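Local coordinates for protein hydrolase (Thermus thermophilus, PDB 1UFO) that is probably a hydrolase of the alpha/beta hydrolase fold, acting on a substrate that has not been established, at residues R50-L55 and A229-W234; E98-R101 and P106-L109. All blocks are in the same frame, centred on the assembly; numbering follows the deposited sequence.

Contact 1. Residues R50-L55 and A229-W234; sequences RGFLLL and AFLEHW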
loop_
_atom_site.group_PDB
_atom_site.type_symbol
_atom_site.label_atom_id
_atom_site.label_comp_id
_atom_site.label_asym_id
_atom_site.label_seq_id
_atom_site.Cartn_x
_atom_site.Cartn_y
_atom_site.Cartn_z
ATOM N N ARG A 50 5.326 -8.178 -16.112
ATOM C CA ARG A 50 6.394 -8.025 -15.158
ATOM C C ARG A 50 7.030 -9.397 -14.881
ATOM O O ARG A 50 8.022 -9.507 -14.158
ATOM C CB ARG A 50 5.774 -7.426 -13.895
ATOM C CG ARG A 50 6.614 -6.805 -12.897
ATOM C CD ARG A 50 7.161 -5.473 -13.436
ATOM N NE ARG A 50 6.257 -4.327 -13.414
ATOM C CZ ARG A 50 6.112 -3.446 -12.408
ATOM N NH1 ARG A 50 6.786 -3.553 -11.255
ATOM N NH2 ARG A 50 5.370 -2.354 -12.609
ATOM N N GLY A 51 6.445 -10.470 -15.429
ATOM C CA GLY A 51 7.086 -11.765 -15.250
ATOM C C GLY A 51 6.294 -12.766 -14.404
ATOM O O GLY A 51 6.785 -13.873 -14.123
ATOM N N PHE A 52 5.080 -12.429 -13.988
ATOM C CA PHE A 52 4.272 -13.407 -13.215
ATOM C C PHE A 52 3.428 -14.269 -14.128
ATOM O O PHE A 52 2.691 -13.756 -14.997
ATOM C CB PHE A 52 3.361 -12.646 -12.214
ATOM C CG PHE A 52 4.141 -12.021 -11.103
ATOM C CD1 PHE A 52 4.809 -10.812 -11.279
ATOM C CD2 PHE A 52 4.251 -12.691 -9.863
ATOM C CE1 PHE A 52 5.579 -10.283 -10.225
ATOM C CE2 PHE A 52 5.000 -12.171 -8.842
ATOM C CZ PHE A 52 5.679 -10.938 -9.030
ATOM N N LEU A 53 3.597 -15.607 -13.997
ATOM C CA LEU A 53 2.765 -16.518 -14.744
ATOM C C LEU A 53 1.460 -16.614 -13.966
ATOM O O LEU A 53 1.438 -17.161 -12.835
ATOM C CB LEU A 53 3.527 -17.881 -14.839
ATOM C CG LEU A 53 2.973 -18.898 -15.824
ATOM C CD1 LEU A 53 4.065 -20.004 -15.910
ATOM C CD2 LEU A 53 1.631 -19.462 -15.377
ATOM N N LEU A 54 0.419 -16.043 -14.519
ATOM C CA LEU A 54 -0.891 -16.038 -13.816
ATOM C C LEU A 54 -1.676 -17.262 -14.132
ATOM O O LEU A 54 -1.796 -17.670 -15.297
ATOM C CB LEU A 54 -1.730 -14.877 -14.261
ATOM C CG LEU A 54 -0.977 -13.536 -14.324
ATOM C CD1 LEU A 54 -2.008 -12.439 -14.858
ATOM C CD2 LEU A 54 -0.415 -13.154 -12.952
ATOM N N LEU A 55 -2.283 -17.817 -13.102
ATOM C CA LEU A 55 -3.179 -18.978 -13.218
ATOM C C LEU A 55 -4.515 -18.670 -12.523
ATOM O O LEU A 55 -4.487 -18.107 -11.466
ATOM C CB LEU A 55 -2.603 -20.177 -12.455
ATOM C CG LEU A 55 -1.224 -20.622 -12.941
ATOM C CD1 LEU A 55 -0.711 -21.811 -12.045
ATOM C CD2 LEU A 55 -1.305 -21.185 -14.342
ATOM N N ALA A 229 3.652 -4.516 -6.360
ATOM C CA ALA A 229 4.867 -4.074 -5.624
ATOM C C ALA A 229 5.107 -4.990 -4.413
ATOM O O ALA A 229 6.224 -5.337 -4.158
ATOM C CB ALA A 229 4.682 -2.585 -5.135
ATOM N N PHE A 230 4.056 -5.358 -3.690
ATOM C CA PHE A 230 4.174 -6.216 -2.523
ATOM C C PHE A 230 4.737 -7.568 -2.923
ATOM O O PHE A 230 5.627 -8.057 -2.240
ATOM C CB PHE A 230 2.782 -6.348 -1.890
ATOM C CG PHE A 230 2.776 -7.083 -0.559
ATOM C CD1 PHE A 230 3.012 -6.374 0.651
ATOM C CD2 PHE A 230 2.467 -8.440 -0.487
ATOM C CE1 PHE A 230 2.927 -7.018 1.867
ATOM C CE2 PHE A 230 2.376 -9.093 0.778
ATOM C CZ PHE A 230 2.609 -8.374 1.974
ATOM N N LEU A 231 4.193 -8.133 -4.014
ATOM C CA LEU A 231 4.716 -9.446 -4.517
ATOM C C LEU A 231 6.183 -9.307 -4.957
ATOM O O LEU A 231 6.972 -10.172 -4.599
ATOM C CB LEU A 231 3.937 -9.926 -5.723
ATOM C CG LEU A 231 2.461 -10.264 -5.425
ATOM C CD1 LEU A 231 1.822 -10.883 -6.686
ATOM C CD2 LEU A 231 2.341 -11.156 -4.188
ATOM N N GLU A 232 6.541 -8.261 -5.674
ATOM C CA GLU A 232 7.946 -8.187 -6.094
ATOM C C GLU A 232 8.868 -8.016 -4.900
ATOM O O GLU A 232 9.961 -8.610 -4.900
ATOM C CB GLU A 232 8.207 -7.118 -7.098
ATOM C CG GLU A 232 7.474 -7.403 -8.406
ATOM C CD GLU A 232 7.904 -6.483 -9.504
ATOM O OE1 GLU A 232 8.297 -7.004 -10.569
ATOM O OE2 GLU A 232 7.844 -5.241 -9.383
ATOM N N HIS A 233 8.440 -7.241 -3.869
ATOM C CA HIS A 233 9.302 -7.079 -2.692
ATOM C C HIS A 233 9.582 -8.455 -2.062
ATOM O O HIS A 233 10.729 -8.788 -1.752
ATOM C CB HIS A 233 8.560 -6.195 -1.667
ATOM C CG HIS A 233 9.353 -6.009 -0.416
ATOM N ND1 HIS A 233 10.460 -5.196 -0.368
ATOM C CD2 HIS A 233 9.264 -6.623 0.796
ATOM C CE1 HIS A 233 11.032 -5.333 0.821
ATOM N NE2 HIS A 233 10.330 -6.195 1.543
ATOM N N TRP A 234 8.534 -9.274 -1.878
ATOM C CA TRP A 234 8.746 -10.565 -1.230
ATOM C C TRP A 234 9.445 -11.584 -2.165
ATOM O O TRP A 234 10.155 -12.432 -1.688
ATOM C CB TRP A 234 7.422 -11.143 -0.647
ATOM C CG TRP A 234 7.019 -10.306 0.541
ATOM C CD1 TRP A 234 5.937 -9.384 0.650
ATOM C CD2 TRP A 234 7.766 -10.175 1.745
ATOM N NE1 TRP A 234 6.068 -8.726 1.837
ATOM C CE2 TRP A 234 7.150 -9.176 2.535
ATOM C CE3 TRP A 234 8.910 -10.811 2.241
ATOM C CZ2 TRP A 234 7.664 -8.792 3.802
ATOM C CZ3 TRP A 234 9.404 -10.459 3.484
ATOM C CH2 TRP A 234 8.784 -9.453 4.256
#
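The carboxylate of E232 is shared among basic groups: OE2 takes NH1 of R50 at 2.7 Å in a salt bridge, while OE1 pairs with the ammonium of K24. The hydrogen bond within the R50 bridge is weak, its N-H...O angle only 127°, although OE2 lies at the edge of the guanidinium and near its plane. The two side chains cross at about a right angle, and the guanidinium meets OE2 through NH1, its plane turned 53° from that of the carboxylate. R50 gets there by folding: its chain bends at chi2 (71°) and again at chi3, which brings NH1 to the E232 carboxylate.

Beside this pair the F52 ring reaches from the start of strand 52-56 to helix 221-236. CE1 has E232 CG in plane at the ring's edge, 3.9 Å away, and CZ lies 3.9 Å from L231 CB, which approaches obliquely. L231 CD1 extends the apolar patch to F52 CE2 at 4.1 Å. Thus E232 does two jobs, its CG packing on the phenylalanine and its carboxylate going on to the arginine. L228 and L235 of the same helix also touch F52. Around the polar end, R225 of the second subunit forms a long, weak ion pair with E232 OE2, and R50 packs on R50 of that subunit.

The contact therefore joins the C-terminal helix to the central sheet by an aromatic-aliphatic layer with an ion pair at its border, and the neighbouring basic groups would be expected to favour a negatively charged E232 near the dimer interface.

Contact 2. Residues E98-R101 and P106-L109; sequences EAER and PLFL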
loop_
_atom_site.group_PDB
_atom_site.type_symbol
_atom_site.label_atom_id
_atom_site.label_comp_id
_atom_site.label_asym_id
_atom_site.label_seq_id
_atom_site.Cartn_x
_atom_site.Cartn_y
_atom_site.Cartn_z
ATOM N N GLU A 98 0.515 -28.567 -7.795
ATOM C CA GLU A 98 0.929 -29.091 -9.080
ATOM C C GLU A 98 1.703 -27.987 -9.870
ATOM O O GLU A 98 2.726 -28.275 -10.529
ATOM C CB GLU A 98 -0.280 -29.579 -9.912
ATOM C CG GLU A 98 0.038 -29.977 -11.387
ATOM C CD GLU A 98 1.129 -31.020 -11.488
ATOM O OE1 GLU A 98 1.808 -31.070 -12.570
ATOM O OE2 GLU A 98 1.258 -31.780 -10.492
ATOM N N ALA A 99 1.252 -26.746 -9.793
ATOM C CA ALA A 99 1.911 -25.714 -10.582
ATOM C C ALA A 99 3.361 -25.557 -10.073
ATOM O O ALA A 99 4.311 -25.376 -10.826
ATOM C CB ALA A 99 1.114 -24.348 -10.392
ATOM N N GLU A 100 3.543 -25.611 -8.762
ATOM C CA GLU A 100 4.876 -25.448 -8.210
ATOM C C GLU A 100 5.772 -26.573 -8.658
ATOM O O GLU A 100 6.934 -26.321 -8.988
ATOM C CB GLU A 100 4.855 -25.474 -6.680
ATOM C CG GLU A 100 4.223 -24.289 -6.082
ATOM C CD GLU A 100 4.458 -24.310 -4.595
ATOM O OE1 GLU A 100 5.533 -23.839 -4.132
ATOM O OE2 GLU A 100 3.587 -24.880 -3.910
ATOM N N ARG A 101 5.254 -27.796 -8.643
ATOM C CA ARG A 101 6.078 -28.972 -9.080
ATOM C C ARG A 101 6.449 -28.841 -10.533
ATOM O O ARG A 101 7.590 -29.132 -10.946
ATOM C CB ARG A 101 5.292 -30.282 -8.904
ATOM C CG ARG A 101 5.311 -30.746 -7.400
ATOM C CD ARG A 101 4.734 -32.135 -7.222
ATOM N NE ARG A 101 3.449 -32.222 -7.888
ATOM C CZ ARG A 101 2.285 -32.129 -7.246
ATOM N NH1 ARG A 101 1.152 -32.196 -7.947
ATOM N NH2 ARG A 101 2.275 -32.011 -5.916
ATOM N N PRO A 106 8.626 -19.647 -7.534
ATOM C CA PRO A 106 7.998 -19.213 -6.267
ATOM C C PRO A 106 6.515 -18.985 -6.553
ATOM O O PRO A 106 6.179 -18.378 -7.582
ATOM C CB PRO A 106 8.664 -17.897 -6.005
ATOM C CG PRO A 106 10.031 -18.039 -6.590
ATOM C CD PRO A 106 9.785 -18.795 -7.884
ATOM N N LEU A 107 5.661 -19.407 -5.599
ATOM C CA LEU A 107 4.227 -19.278 -5.826
ATOM C C LEU A 107 3.598 -18.320 -4.834
ATOM O O LEU A 107 3.873 -18.388 -3.600
ATOM C CB LEU A 107 3.515 -20.642 -5.746
ATOM C CG LEU A 107 1.993 -20.551 -6.148
ATOM C CD1 LEU A 107 1.456 -21.709 -6.956
ATOM C CD2 LEU A 107 1.256 -20.420 -4.778
ATOM N N PHE A 108 2.767 -17.443 -5.389
ATOM C CA PHE A 108 2.008 -16.466 -4.599
ATOM C C PHE A 108 0.547 -16.689 -4.843
ATOM O O PHE A 108 0.159 -17.286 -5.859
ATOM C CB PHE A 108 2.335 -15.053 -5.063
ATOM C CG PHE A 108 3.736 -14.673 -4.844
ATOM C CD1 PHE A 108 4.719 -14.916 -5.800
ATOM C CD2 PHE A 108 4.076 -14.043 -3.666
ATOM C CE1 PHE A 108 6.069 -14.517 -5.563
ATOM C CE2 PHE A 108 5.407 -13.623 -3.397
ATOM C CZ PHE A 108 6.410 -13.850 -4.333
ATOM N N LEU A 109 -0.281 -16.259 -3.892
ATOM C CA LEU A 109 -1.746 -16.351 -4.108
ATOM C C LEU A 109 -2.369 -14.935 -4.155
ATOM O O LEU A 109 -1.885 -14.021 -3.448
ATOM C CB LEU A 109 -2.428 -17.035 -2.940
ATOM C CG LEU A 109 -2.049 -18.423 -2.573
ATOM C CD1 LEU A 109 -2.973 -18.821 -1.310
ATOM C CD2 LEU A 109 -2.374 -19.384 -3.760
HETATM O O HOH W 1 6.731 -21.072 -3.483
#
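This is a small, mainly apolar helix-on-strand contact, joining the last turns of helix 77-103 to the start of strand 107-112 across a short connection. L107 carries the strand side. Its CB meets E100 CG at 3.7 Å, and the two side chains cross at about a right angle; CD1 lies 3.9 Å from the same CG and 4.3 Å from A99 CB. Because L107 CG stands anti to the backbone N (chi1 -174°), the branch is directed at the helix, where CD1 meets both the E100 chain and the A99 methyl. E100 lays its methylene part against the leucine, and its carboxylate continues to a bridging water. That water donates to E100 OE1 at 3.1 Å and accepts from L107 N at 2.9 Å, tying the helix side chain to the first strand residue. With E100 cut back to an alanine, L107 is likely to lose its methylene cover and the bridging water its carboxylate acceptor. Further into the fold, A99 also rests on L26 and L55 of strands 25-30 and 52-56, and L107 on P129 of the loop before strand 132-135, while F108 packs on helix 221-236.

Contact 1 and contact 2 lie with their centres about 12 Å apart, and both draw on the central sheet, where strand 25-30 separates strands 52-56 and 107-112. Along the chain the order is strand 52-56, helix 77-103, strand 107-112 and finally helix 221-236, so contact 2 falls wholly between the two halves of contact 1. They touch on both sides of the sheet: F108 meets F52, L231 and W234 on the side of the C-terminal helix, with L231 CD2 3.4 Å from F108 CD2, and L55 CD1 packs 3.5 Å from A99 CB on the face covered by helix 77-103. Together they place helices against both faces of the sheet, the layered alpha/beta/alpha plan of the alpha/beta hydrolase fold.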